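Local coordinates for protein dihydropteroate synthase (Anaplasma phagocytophilum, PDB 6UCZ) that catalyses the joining of p-aminobenzoate to 6-hydroxymethyl-7,8-dihydropterin diphosphate, giving the folate precursor dihydropteroate, at residues H58-I63 and I101-N106; G73-A78 and E87-R92; E175-E180 and P214-Y219; L261-A266 and K286-L291. All coordinates share one frame; numbering follows the deposited sequence. Where two conformers were deposited one is given.

Interactions 1, 3 and 4 each pack two helices on the outside of a TIM barrel. Interaction 2 instead joins the loop after strand 69-73 to helix 86-93, at the end of the barrel that holds the pterin. All four are partly buried. Interaction 1 has nearly parallel helices, whereas interactions 3 and 4 cross at clear angles. Interaction 4 is the closest of the three helix pairs, and two alanines meet there; interaction 3 uses tyrosines. Only interaction 2 has a direct hydrogen bond across it, a weak one, along with bridging waters. Interaction 2 is nested in the chain between the two segments of interaction 1. Interactions 3 and 4 touch through W218 and L261.

Interaction 1: residues H58-I63 and I101-N106; sequences HATDLI and IRIAHN
I63 and A104, with CA atoms 6.9 Å apart, mark the close approach of two nearly parallel helix segments, 58-63 and 101-106, whose axes differ in direction by 11°. The axes come no nearer than 10.1 Å. Isoleucines bridge this gap.

I63 is the main bridge. Its CG1 branch stands anti to the carbonyl carbon (chi1 -67°), and an extended second torsion sends CD1 across to the other helix. CD1 meets CG2 of I103 at 3.5 Å. The same methyl lies against the backbone of A104, with I63 CD1 3.7 Å from A104 CA. The methyl of A104 is a little farther off, 4.2 Å from I63 CD1. The side chains of I63 and I103 cross at about a right angle and touch through single methyls. I103 offers its short branch, CG2, which stands anti to the backbone N.

T60 adds a looser touch, with OG1 4.2 Å from I103 CG2. This hydroxyl is already hydrogen-bonded to I56 O in its own helix. On the inner side, A104 rests on V111 of strand 110-115 and on V109. A59 rests on L36 of strand 31-37. The two helices thus lie side by side on the outer layer of the TIM barrel.

No hydrogen bond or ion pair crosses between the segments. The contact is therefore held by dispersion and by the burial of hydrocarbon, and its fit depends on the shapes of a few methyl groups.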
loop_
_atom_site.group_PDB
_atom_site.type_symbol
_atom_site.label_atom_id
_atom_site.label_comp_id
_atom_site.label_asym_id
_atom_site.label_seq_id
_atom_site.Cartn_x
_atom_site.Cartn_y
_atom_site.Cartn_z
ATOM N N HIS A 58 17.142 -5.295 6.077
ATOM C CA HIS A 58 15.915 -5.788 5.459
ATOM C C HIS A 58 15.691 -5.143 4.096
ATOM O O HIS A 58 15.336 -5.831 3.133
ATOM C CB HIS A 58 14.707 -5.556 6.374
ATOM C CG HIS A 58 13.473 -6.288 5.934
ATOM N ND1 HIS A 58 13.486 -7.620 5.582
ATOM C CD2 HIS A 58 12.191 -5.874 5.787
ATOM C CE1 HIS A 58 12.267 -7.996 5.239
ATOM N NE2 HIS A 58 11.462 -6.956 5.354
ATOM N N ALA A 59 15.909 -3.829 3.988
ATOM C CA ALA A 59 15.764 -3.170 2.695
ATOM C C ALA A 59 16.710 -3.773 1.661
ATOM O O ALA A 59 16.340 -3.944 0.494
ATOM C CB ALA A 59 16.016 -1.670 2.834
ATOM N N THR A 60 17.941 -4.087 2.073
ATOM C CA THR A 60 18.894 -4.718 1.164
ATOM C C THR A 60 18.391 -6.074 0.699
ATOM O O THR A 60 18.505 -6.411 -0.487
ATOM C CB THR A 60 20.260 -4.867 1.841
ATOM O OG1 THR A 60 20.763 -3.578 2.200
ATOM C CG2 THR A 60 21.254 -5.573 0.917
ATOM N N ASP A 61 17.838 -6.872 1.617
ATOM C CA ASP A 61 17.329 -8.188 1.235
ATOM C C ASP A 61 16.144 -8.062 0.288
ATOM O O ASP A 61 16.007 -8.852 -0.655
ATOM C CB ASP A 61 16.933 -8.992 2.473
ATOM C CG ASP A 61 18.126 -9.427 3.291
ATOM O OD1 ASP A 61 19.244 -9.503 2.734
ATOM O OD2 ASP A 61 17.944 -9.703 4.495
ATOM N N LEU A 62 15.284 -7.066 0.514
ATOM C CA LEU A 62 14.139 -6.860 -0.371
ATOM C C LEU A 62 14.596 -6.491 -1.774
ATOM O O LEU A 62 14.035 -6.967 -2.768
ATOM C CB LEU A 62 13.228 -5.770 0.192
ATOM C CG LEU A 62 12.519 -6.024 1.527
ATOM C CD1 LEU A 62 11.835 -4.745 1.997
ATOM C CD2 LEU A 62 11.515 -7.148 1.412
ATOM N N ILE A 63 15.617 -5.638 -1.868
ATOM C CA ILE A 63 16.200 -5.277 -3.160
ATOM C C ILE A 63 16.732 -6.511 -3.879
ATOM O O ILE A 63 16.424 -6.746 -5.054
ATOM C CB ILE A 63 17.310 -4.229 -2.955
ATOM C CG1 ILE A 63 16.691 -2.919 -2.466
ATOM C CG2 ILE A 63 18.124 -4.040 -4.216
ATOM C CD1 ILE A 63 17.680 -1.927 -1.968
ATOM N N ILE A 101 17.001 5.056 0.754
ATOM C CA ILE A 101 16.835 5.729 -0.530
ATOM C C ILE A 101 18.093 5.580 -1.378
ATOM O O ILE A 101 18.015 5.322 -2.584
ATOM C CB ILE A 101 16.459 7.207 -0.308
ATOM C CG1 ILE A 101 15.038 7.311 0.248
ATOM C CG2 ILE A 101 16.615 8.023 -1.592
ATOM C CD1 ILE A 101 14.740 8.677 0.851
ATOM N N ARG A 102 19.271 5.736 -0.764
ATOM C CA ARG A 102 20.520 5.611 -1.513
ATOM C C ARG A 102 20.703 4.193 -2.043
ATOM O O ARG A 102 21.076 3.988 -3.207
ATOM C CB ARG A 102 21.715 6.009 -0.642
ATOM C CG ARG A 102 23.032 6.105 -1.419
ATOM C CD ARG A 102 24.215 6.291 -0.481
ATOM N NE ARG A 102 24.443 5.092 0.320
ATOM C CZ ARG A 102 25.193 4.062 -0.059
ATOM N NH1 ARG A 102 25.822 4.083 -1.233
ATOM N NH2 ARG A 102 25.320 3.016 0.746
ATOM N N ILE A 103 20.482 3.199 -1.187
ATOM C CA ILE A 103 20.689 1.814 -1.592
ATOM C C ILE A 103 19.655 1.403 -2.635
ATOM O O ILE A 103 19.985 0.739 -3.624
ATOM C CB ILE A 103 20.658 0.904 -0.347
ATOM C CG1 ILE A 103 21.848 1.229 0.565
ATOM C CG2 ILE A 103 20.683 -0.565 -0.734
ATOM C CD1 ILE A 103 21.647 0.814 2.004
ATOM N N ALA A 104 18.398 1.814 -2.451
ATOM C CA ALA A 104 17.361 1.470 -3.421
ATOM C C ALA A 104 17.613 2.143 -4.766
ATOM O O ALA A 104 17.574 1.487 -5.813
ATOM C CB ALA A 104 15.978 1.841 -2.886
ATOM N N HIS A 105 17.863 3.457 -4.762
ATOM C CA HIS A 105 18.053 4.155 -6.030
ATOM C C HIS A 105 19.291 3.650 -6.759
ATOM O O HIS A 105 19.285 3.537 -7.991
ATOM C CB HIS A 105 18.130 5.663 -5.796
ATOM C CG HIS A 105 16.801 6.282 -5.503
ATOM N ND1 HIS A 105 16.647 7.621 -5.211
ATOM C CD2 HIS A 105 15.563 5.737 -5.440
ATOM C CE1 HIS A 105 15.370 7.877 -4.987
ATOM N NE2 HIS A 105 14.689 6.751 -5.121
ATOM N N ASN A 106 20.357 3.325 -6.011
ATOM C CA ASN A 106 21.543 2.733 -6.619
ATOM C C ASN A 106 21.196 1.460 -7.373
ATOM O O ASN A 106 21.825 1.150 -8.388
ATOM C CB ASN A 106 22.608 2.442 -5.556
ATOM C CG ASN A 106 23.478 3.654 -5.241
ATOM O OD1 ASN A 106 23.324 4.720 -5.839
ATOM N ND2 ASN A 106 24.396 3.491 -4.292
#

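Interaction 2: residues G73-A78 and E87-R92; sequences GAESTA and EEEWSR
The guanidinium group of R92 meets A74 O at its edge, near its own plane, and not over a face. A74 lies on the loop that follows strand 69-73 of the TIM barrel; R92 lies on helix 86-93, which comes after it. The same loop carries T77, which touches the bound pterin-6-yl-methyl-monophosphate. R92 NH2 is 2.7 Å from A74 O, but the N-H...O angle of 123° makes the hydrogen bond weak. The R92 chain runs extended from CG to NE and passes alongside A74, with R92 CD 4.1 Å from A74 CB. A74 CB also packs against E89 CG, at 4.0 Å.

E89 holds the polar side of the contact. Its CG is anti to the backbone N (chi1 178°), and the extended chain brings the carboxylate to two waters near E75. OE1 is hydrogen-bonded to T120 and N117, and OE2 to T115. One water accepts from A74 N and donates to E89 OE2, so it ties the loop backbone to the helix. E75 brings a second carboxylate close by, with E75 OE1 4.4 Å from E89 OE2. The repulsion expected there is probably eased by the other water, which is shared, and, weakly, by R116. That water donates to both acids: its oxygen is 2.6 Å from E75 OE1 and 2.7 Å from E89 OE2.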
loop_
_atom_site.group_PDB
_atom_site.type_symbol
_atom_site.label_atom_id
_atom_site.label_comp_id
_atom_site.label_asym_id
_atom_site.label_seq_id
_atom_site.Cartn_x
_atom_site.Cartn_y
_atom_site.Cartn_z
ATOM N N GLY A 73 7.432 2.201 6.381
ATOM C CA GLY A 73 6.408 2.687 7.281
ATOM C C GLY A 73 6.809 2.602 8.737
ATOM O O GLY A 73 7.512 1.672 9.146
ATOM N N ALA A 74 6.378 3.578 9.526
ATOM C CA ALA A 74 6.756 3.653 10.926
ATOM C C ALA A 74 5.578 3.669 11.881
ATOM O O ALA A 74 5.797 3.712 13.099
ATOM C CB ALA A 74 7.604 4.909 11.180
ATOM N N GLU A 75 4.340 3.632 11.385
ATOM C CA GLU A 75 3.166 3.632 12.256
ATOM C C GLU A 75 2.417 2.327 12.042
ATOM O O GLU A 75 1.784 2.136 10.998
ATOM C CB GLU A 75 2.254 4.835 11.986
ATOM C CG GLU A 75 1.200 5.042 13.083
ATOM C CD GLU A 75 0.406 6.334 12.939
ATOM O OE1 GLU A 75 0.460 6.965 11.862
ATOM O OE2 GLU A 75 -0.292 6.709 13.910
ATOM N N SER A 76 2.459 1.448 13.041
ATOM C CA SER A 76 1.665 0.232 12.984
ATOM C C SER A 76 0.187 0.587 12.971
ATOM O O SER A 76 -0.292 1.353 13.813
ATOM C CB SER A 76 1.984 -0.683 14.167
ATOM O OG SER A 76 0.956 -1.644 14.358
ATOM N N THR A 77 -0.536 0.035 12.005
ATOM C CA THR A 77 -1.963 0.272 11.872
ATOM C C THR A 77 -2.767 -0.944 12.319
ATOM O O THR A 77 -3.983 -1.000 12.096
ATOM C CB THR A 77 -2.289 0.680 10.435
ATOM O OG1 THR A 77 -3.660 1.082 10.333
ATOM C CG2 THR A 77 -2.004 -0.455 9.487
ATOM N N ALA A 78 -2.104 -1.904 12.976
ATOM C CA ALA A 78 -2.733 -3.123 13.459
ATOM C C ALA A 78 -3.849 -2.785 14.451
ATOM O O ALA A 78 -3.842 -1.716 15.068
ATOM C CB ALA A 78 -1.683 -4.024 14.110
ATOM N N GLU A 87 5.592 13.493 14.859
ATOM C CA GLU A 87 6.980 13.743 15.240
ATOM C C GLU A 87 7.685 12.450 15.639
ATOM O O GLU A 87 8.838 12.215 15.258
ATOM C CB GLU A 87 7.055 14.759 16.380
ATOM C CG GLU A 87 6.670 16.190 16.010
ATOM C CD GLU A 87 5.178 16.456 16.120
ATOM O OE1 GLU A 87 4.414 15.510 16.404
ATOM O OE2 GLU A 87 4.767 17.627 15.960
ATOM N N GLU A 88 7.025 11.621 16.448
ATOM C CA GLU A 88 7.588 10.315 16.771
ATOM C C GLU A 88 7.751 9.476 15.513
ATOM O O GLU A 88 8.766 8.790 15.339
ATOM C CB GLU A 88 6.712 9.622 17.807
ATOM C CG GLU A 88 6.778 10.333 19.139
ATOM C CD GLU A 88 5.628 9.994 20.061
ATOM O OE1 GLU A 88 4.707 9.262 19.626
ATOM O OE2 GLU A 88 5.644 10.480 21.218
ATOM N N GLU A 89 6.761 9.524 14.620
ATOM C CA GLU A 89 6.861 8.793 13.363
ATOM C C GLU A 89 8.116 9.194 12.600
ATOM O O GLU A 89 8.877 8.336 12.136
ATOM C CB GLU A 89 5.624 9.061 12.510
ATOM C CG GLU A 89 5.652 8.378 11.150
ATOM C CD GLU A 89 4.559 8.893 10.232
ATOM O OE1 GLU A 89 4.268 10.104 10.294
ATOM O OE2 GLU A 89 3.989 8.096 9.451
ATOM N N TRP A 90 8.366 10.504 12.495
ATOM C CA TRP A 90 9.498 10.980 11.708
ATOM C C TRP A 90 10.832 10.633 12.356
ATOM O O TRP A 90 11.796 10.326 11.649
ATOM C CB TRP A 90 9.412 12.495 11.480
ATOM C CG TRP A 90 10.534 12.946 10.593
ATOM C CD1 TRP A 90 11.550 13.807 10.918
ATOM C CD2 TRP A 90 10.816 12.480 9.262
ATOM N NE1 TRP A 90 12.419 13.936 9.856
ATOM C CE2 TRP A 90 11.992 13.129 8.831
ATOM C CE3 TRP A 90 10.169 11.599 8.382
ATOM C CZ2 TRP A 90 12.538 12.920 7.564
ATOM C CZ3 TRP A 90 10.717 11.389 7.125
ATOM C CH2 TRP A 90 11.891 12.049 6.730
ATOM N N SER A 91 10.918 10.676 13.690
ATOM C CA SER A 91 12.179 10.320 14.337
ATOM C C SER A 91 12.562 8.860 14.082
ATOM O O SER A 91 13.753 8.530 14.077
ATOM C CB SER A 91 12.120 10.623 15.839
ATOM O OG SER A 91 11.326 9.686 16.536
ATOM N N ARG A 92 11.585 7.974 13.858
ATOM C CA ARG A 92 11.940 6.600 13.507
ATOM C C ARG A 92 12.434 6.502 12.074
ATOM O O ARG A 92 13.303 5.676 11.775
ATOM C CB ARG A 92 10.753 5.646 13.681
ATOM C CG ARG A 92 10.226 5.460 15.091
ATOM C CD ARG A 92 8.914 4.676 15.034
ATOM N NE ARG A 92 8.370 4.371 16.354
ATOM C CZ ARG A 92 7.342 3.553 16.573
ATOM N NH1 ARG A 92 6.923 3.332 17.812
ATOM N NH2 ARG A 92 6.731 2.956 15.555
HETATM O O HOH W 1 5.293 5.856 8.479
HETATM O O HOH W 2 1.325 7.445 9.500
#

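Interaction 3: residues E175-E180 and P214-Y219; sequences EQLLNE and PEYSWY
Y219 reaches from its own helix to the start of segment 175-180, with CB directed toward that segment. CG stands anti to the backbone N (chi1 -179°), which stretches the ring out across the gap. Next along the ring, Y219 CE1 lies 4.3 Å from L178 CD2. E175 N stands obliquely to the ring, 3.7 Å from Y219 CZ. At the tip, Y219 OH lies against the E175 backbone, 3.4 Å from E175 CA. It also touches E175 CB at 3.5 Å. The E175 carboxylate makes no close contact with the ring; the two planes are 45° apart.

One helical turn earlier, Y216 packs against L177. L177 CD2 presses on Y216 CB at 3.7 Å and also comes near ring atoms CG and CD1, obliquely. The Y216 hydroxyl is hydrogen-bonded to G172 O. Its ring makes an edge-to-face contact with Y170, which also touches L177.

The segment axes cross at -65° with a closest approach of 10.3 Å, a distance spanned by the two tyrosines together with L177 and L178. Helix 174-194 follows strand 153-157, and helix 214-222 follows strand 202-205. The arrangement belongs to the outer helical layer of a TIM barrel.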
loop_
_atom_site.group_PDB
_atom_site.type_symbol
_atom_site.label_atom_id
_atom_site.label_comp_id
_atom_site.label_asym_id
_atom_site.label_seq_id
_atom_site.Cartn_x
_atom_site.Cartn_y
_atom_site.Cartn_z
ATOM N N GLU A 175 -21.689 -5.865 -3.192
ATOM C CA GLU A 175 -21.624 -4.952 -4.331
ATOM C C GLU A 175 -21.725 -3.494 -3.876
ATOM O O GLU A 175 -21.021 -2.621 -4.400
ATOM C CB GLU A 175 -22.731 -5.277 -5.333
ATOM C CG GLU A 175 -22.689 -4.426 -6.598
ATOM C CD GLU A 175 -23.867 -4.684 -7.521
ATOM O OE1 GLU A 175 -24.835 -5.344 -7.087
ATOM O OE2 GLU A 175 -23.827 -4.225 -8.682
ATOM N N GLN A 176 -22.600 -3.209 -2.908
ATOM C CA GLN A 176 -22.725 -1.838 -2.431
ATOM C C GLN A 176 -21.444 -1.367 -1.751
ATOM O O GLN A 176 -21.077 -0.192 -1.879
ATOM C CB GLN A 176 -23.921 -1.712 -1.480
ATOM C CG GLN A 176 -24.098 -0.307 -0.892
ATOM C CD GLN A 176 -25.040 -0.287 0.300
ATOM O OE1 GLN A 176 -25.860 -1.190 0.474
ATOM N NE2 GLN A 176 -24.922 0.745 1.134
ATOM N N LEU A 177 -20.733 -2.264 -1.055
ATOM C CA LEU A 177 -19.434 -1.893 -0.494
ATOM C C LEU A 177 -18.455 -1.459 -1.583
ATOM O O LEU A 177 -17.733 -0.464 -1.422
ATOM C CB LEU A 177 -18.843 -3.049 0.312
ATOM C CG LEU A 177 -17.371 -2.842 0.708
ATOM C CD1 LEU A 177 -17.198 -1.687 1.707
ATOM C CD2 LEU A 177 -16.796 -4.109 1.302
ATOM N N LEU A 178 -18.399 -2.203 -2.690
ATOM C CA LEU A 178 -17.475 -1.849 -3.762
ATOM C C LEU A 178 -17.847 -0.506 -4.377
ATOM O O LEU A 178 -16.968 0.303 -4.693
ATOM C CB LEU A 178 -17.467 -2.942 -4.829
ATOM C CG LEU A 178 -16.436 -2.822 -5.960
ATOM C CD1 LEU A 178 -15.073 -2.443 -5.427
ATOM C CD2 LEU A 178 -16.349 -4.143 -6.699
ATOM N N ASN A 179 -19.148 -0.259 -4.555
ATOM C CA ASN A 179 -19.604 1.033 -5.055
ATOM C C ASN A 179 -19.223 2.160 -4.107
ATOM O O ASN A 179 -18.868 3.255 -4.552
ATOM C CB ASN A 179 -21.111 1.019 -5.279
ATOM C CG ASN A 179 -21.516 0.161 -6.456
ATOM O OD1 ASN A 179 -20.704 -0.130 -7.332
ATOM N ND2 ASN A 179 -22.775 -0.258 -6.476
ATOM N N GLU A 180 -19.324 1.923 -2.795
ATOM C CA GLU A 180 -18.954 2.950 -1.822
ATOM C C GLU A 180 -17.460 3.229 -1.850
ATOM O O GLU A 180 -17.036 4.392 -1.760
ATOM C CB GLU A 180 -19.384 2.536 -0.415
ATOM C CG GLU A 180 -20.885 2.602 -0.148
ATOM C CD GLU A 180 -21.219 2.242 1.291
ATOM O OE1 GLU A 180 -20.273 2.164 2.115
ATOM O OE2 GLU A 180 -22.417 2.043 1.597
ATOM N N PRO A 214 -13.299 -10.590 6.447
ATOM C CA PRO A 214 -12.687 -11.450 5.407
ATOM C C PRO A 214 -13.540 -11.694 4.168
ATOM O O PRO A 214 -13.028 -11.557 3.050
ATOM C CB PRO A 214 -12.401 -12.753 6.167
ATOM C CG PRO A 214 -12.178 -12.336 7.570
ATOM C CD PRO A 214 -13.107 -11.131 7.804
ATOM N N GLU A 215 -14.826 -12.025 4.326
ATOM C CA GLU A 215 -15.683 -12.251 3.163
ATOM C C GLU A 215 -15.705 -11.044 2.232
ATOM O O GLU A 215 -15.702 -11.200 1.006
ATOM C CB GLU A 215 -17.100 -12.593 3.604
ATOM C CG GLU A 215 -17.199 -13.872 4.419
ATOM C CD GLU A 215 -16.930 -13.650 5.911
ATOM O OE1 GLU A 215 -17.315 -14.536 6.710
ATOM O OE2 GLU A 215 -16.351 -12.597 6.287
ATOM N N TYR A 216 -15.773 -9.828 2.795
ATOM C CA TYR A 216 -15.812 -8.635 1.956
ATOM C C TYR A 216 -14.470 -8.381 1.282
ATOM O O TYR A 216 -14.429 -7.935 0.131
ATOM C CB TYR A 216 -16.236 -7.413 2.777
ATOM C CG TYR A 216 -17.648 -7.510 3.311
ATOM C CD1 TYR A 216 -18.748 -7.440 2.461
ATOM C CD2 TYR A 216 -17.882 -7.661 4.672
ATOM C CE1 TYR A 216 -20.061 -7.542 2.963
ATOM C CE2 TYR A 216 -19.171 -7.756 5.179
ATOM C CZ TYR A 216 -20.259 -7.692 4.328
ATOM O OH TYR A 216 -21.544 -7.779 4.862
ATOM N N SER A 217 -13.360 -8.629 1.991
ATOM C CA SER A 217 -12.042 -8.435 1.390
ATOM C C SER A 217 -11.812 -9.393 0.231
ATOM O O SER A 217 -11.210 -9.013 -0.778
ATOM C CB SER A 217 -10.940 -8.599 2.434
ATOM O OG SER A 217 -10.934 -7.495 3.329
ATOM N N TRP A 218 -12.285 -10.640 0.349
ATOM C CA TRP A 218 -12.192 -11.555 -0.789
ATOM C C TRP A 218 -13.066 -11.084 -1.943
ATOM O O TRP A 218 -12.662 -11.174 -3.110
ATOM C CB TRP A 218 -12.576 -12.990 -0.368
ATOM C CG TRP A 218 -11.465 -13.655 0.360
ATOM C CD1 TRP A 218 -11.338 -13.825 1.713
ATOM C CD2 TRP A 218 -10.290 -14.206 -0.228
ATOM N NE1 TRP A 218 -10.145 -14.442 1.999
ATOM C CE2 TRP A 218 -9.481 -14.686 0.823
ATOM C CE3 TRP A 218 -9.830 -14.327 -1.548
ATOM C CZ2 TRP A 218 -8.247 -15.291 0.596
ATOM C CZ3 TRP A 218 -8.599 -14.927 -1.772
ATOM C CH2 TRP A 218 -7.825 -15.402 -0.708
ATOM N N TYR A 219 -14.276 -10.601 -1.637
ATOM C CA TYR A 219 -15.160 -10.094 -2.685
ATOM C C TYR A 219 -14.489 -8.981 -3.481
ATOM O O TYR A 219 -14.582 -8.944 -4.714
ATOM C CB TYR A 219 -16.477 -9.603 -2.071
ATOM C CG TYR A 219 -17.472 -9.075 -3.088
ATOM C CD1 TYR A 219 -17.446 -7.744 -3.499
ATOM C CD2 TYR A 219 -18.425 -9.915 -3.649
ATOM C CE1 TYR A 219 -18.362 -7.262 -4.441
ATOM C CE2 TYR A 219 -19.343 -9.447 -4.582
ATOM C CZ TYR A 219 -19.304 -8.122 -4.974
ATOM O OH TYR A 219 -20.217 -7.666 -5.900
#

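Interaction 4: residues L261-A266 and K286-L291; sequences LSTFLA and KIANLL
A266 N donates to S262 O at 2.8 Å, the shortest hydrogen bond within the two segments. It belongs to the helical turn that presents the A266 methyl to the last helix. There A266 CB meets A288 CB at 3.6 Å, methyl against methyl.

A288 CB also sits over the backbone of the facing helix, 3.8 Å from T263 O. T263 divides its two branches. OG1 is hydrogen-bonded to A259 O in its own helix. CG2, anti to the backbone N, is the branch that meets I287 CG2 at 3.9 Å. These two methyls form the outer part of the contact.

The segment axes come within 8.5 Å and cross at -47°, consistent with the alanines at the interface. T263 CA and A288 CA are only 5.6 Å apart. Helix 255-267 and helix 278-290 flank strand 272-275 in sequence, and S262 and L265 both pack on L273 of that strand. A266 also touches V28 and T30, which brings in the beginning of the modelled chain.

The contact rests on methyl groups. The alanine pair is buried and meets at short range, while I287 lies at the exposed margin. Apolar burial and close fit thus account for the pairing of these helices here.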
loop_
_atom_site.group_PDB
_atom_site.type_symbol
_atom_site.label_atom_id
_atom_site.label_comp_id
_atom_site.label_asym_id
_atom_site.label_seq_id
_atom_site.Cartn_x
_atom_site.Cartn_y
_atom_site.Cartn_z
ATOM N N LEU A 261 -2.909 -15.838 -4.074
ATOM C CA LEU A 261 -3.741 -14.714 -4.488
ATOM C C LEU A 261 -2.951 -13.719 -5.332
ATOM O O LEU A 261 -3.487 -13.152 -6.294
ATOM C CB LEU A 261 -4.354 -14.039 -3.252
ATOM C CG LEU A 261 -5.167 -12.770 -3.491
ATOM C CD1 LEU A 261 -6.306 -13.001 -4.502
ATOM C CD2 LEU A 261 -5.698 -12.276 -2.166
ATOM N N SER A 262 -1.670 -13.505 -5.000
ATOM C CA SER A 262 -0.834 -12.621 -5.809
ATOM C C SER A 262 -0.876 -13.010 -7.285
ATOM O O SER A 262 -0.950 -12.140 -8.162
ATOM C CB SER A 262 0.608 -12.649 -5.306
ATOM O OG SER A 262 0.713 -12.048 -4.036
ATOM N N THR A 263 -0.830 -14.316 -7.580
ATOM C CA THR A 263 -0.891 -14.762 -8.970
ATOM C C THR A 263 -2.178 -14.299 -9.635
ATOM O O THR A 263 -2.155 -13.769 -10.752
ATOM C CB THR A 263 -0.787 -16.286 -9.055
ATOM O OG1 THR A 263 0.418 -16.732 -8.426
ATOM C CG2 THR A 263 -0.773 -16.723 -10.518
ATOM N N PHE A 264 -3.312 -14.473 -8.947
ATOM C CA PHE A 264 -4.598 -14.041 -9.490
ATOM C C PHE A 264 -4.619 -12.531 -9.714
ATOM O O PHE A 264 -5.068 -12.046 -10.761
ATOM C CB PHE A 264 -5.722 -14.436 -8.534
ATOM C CG PHE A 264 -7.036 -13.779 -8.844
ATOM C CD1 PHE A 264 -7.912 -14.372 -9.753
ATOM C CD2 PHE A 264 -7.403 -12.586 -8.238
ATOM C CE1 PHE A 264 -9.133 -13.778 -10.056
ATOM C CE2 PHE A 264 -8.627 -11.983 -8.533
ATOM C CZ PHE A 264 -9.487 -12.577 -9.441
ATOM N N LEU A 265 -4.179 -11.772 -8.715
ATOM C CA LEU A 265 -4.180 -10.315 -8.837
ATOM C C LEU A 265 -3.284 -9.859 -9.987
ATOM O O LEU A 265 -3.650 -8.960 -10.752
ATOM C CB LEU A 265 -3.726 -9.690 -7.522
ATOM C CG LEU A 265 -4.643 -9.901 -6.322
ATOM C CD1 LEU A 265 -3.961 -9.338 -5.087
ATOM C CD2 LEU A 265 -5.993 -9.232 -6.557
ATOM N N ALA A 266 -2.118 -10.489 -10.145
ATOM C CA ALA A 266 -1.260 -10.152 -11.281
ATOM C C ALA A 266 -1.961 -10.443 -12.606
ATOM O O ALA A 266 -1.861 -9.655 -13.554
ATOM C CB ALA A 266 0.068 -10.915 -11.184
ATOM N N LYS A 286 5.696 -14.079 -12.378
ATOM C CA LYS A 286 6.213 -14.862 -13.494
ATOM C C LYS A 286 5.212 -15.917 -13.944
ATOM O O LYS A 286 5.079 -16.185 -15.144
ATOM C CB LYS A 286 7.545 -15.503 -13.107
ATOM C CG LYS A 286 8.719 -14.497 -13.100
ATOM C CD LYS A 286 9.931 -15.026 -12.347
ATOM C CE LYS A 286 10.955 -13.919 -12.108
ATOM N NZ LYS A 286 11.265 -13.198 -13.370
ATOM N N ILE A 287 4.509 -16.542 -12.996
ATOM C CA ILE A 287 3.495 -17.528 -13.362
ATOM C C ILE A 287 2.348 -16.849 -14.091
ATOM O O ILE A 287 1.881 -17.339 -15.124
ATOM C CB ILE A 287 3.030 -18.303 -12.113
ATOM C CG1 ILE A 287 4.117 -19.297 -11.684
ATOM C CG2 ILE A 287 1.704 -19.045 -12.365
ATOM C CD1 ILE A 287 3.737 -20.083 -10.437
ATOM N N ALA A 288 1.892 -15.695 -13.583
ATOM C CA ALA A 288 0.854 -14.943 -14.283
ATOM C C ALA A 288 1.280 -14.608 -15.704
ATOM O O ALA A 288 0.473 -14.701 -16.639
ATOM C CB ALA A 288 0.515 -13.658 -13.514
ATOM N N ASN A 289 2.547 -14.210 -15.885
ATOM C CA ASN A 289 3.055 -13.908 -17.223
ATOM C C ASN A 289 2.981 -15.122 -18.140
ATOM O O ASN A 289 2.730 -14.985 -19.345
ATOM C CB ASN A 289 4.493 -13.396 -17.136
ATOM C CG ASN A 289 4.550 -11.893 -16.900
ATOM O OD1 ASN A 289 3.803 -11.133 -17.514
ATOM N ND2 ASN A 289 5.424 -11.465 -15.991
ATOM N N LEU A 290 3.230 -16.315 -17.603
ATOM C CA LEU A 290 3.182 -17.519 -18.431
ATOM C C LEU A 290 1.760 -17.954 -18.745
ATOM O O LEU A 290 1.564 -18.791 -19.631
ATOM C CB LEU A 290 3.951 -18.656 -17.759
ATOM C CG LEU A 290 5.466 -18.469 -17.735
ATOM C CD1 LEU A 290 6.129 -19.358 -16.698
ATOM C CD2 LEU A 290 6.031 -18.792 -19.113
ATOM N N LEU A 291 0.767 -17.362 -18.092
ATOM C CA LEU A 291 -0.635 -17.676 -18.324
ATOM C C LEU A 291 -1.296 -16.674 -19.260
ATOM O O LEU A 291 -2.508 -16.759 -19.487
ATOM C CB LEU A 291 -1.393 -17.748 -16.992
ATOM C CG LEU A 291 -0.879 -18.912 -16.134
ATOM C CD1 LEU A 291 -1.499 -18.878 -14.742
ATOM C CD2 LEU A 291 -1.128 -20.262 -16.844
#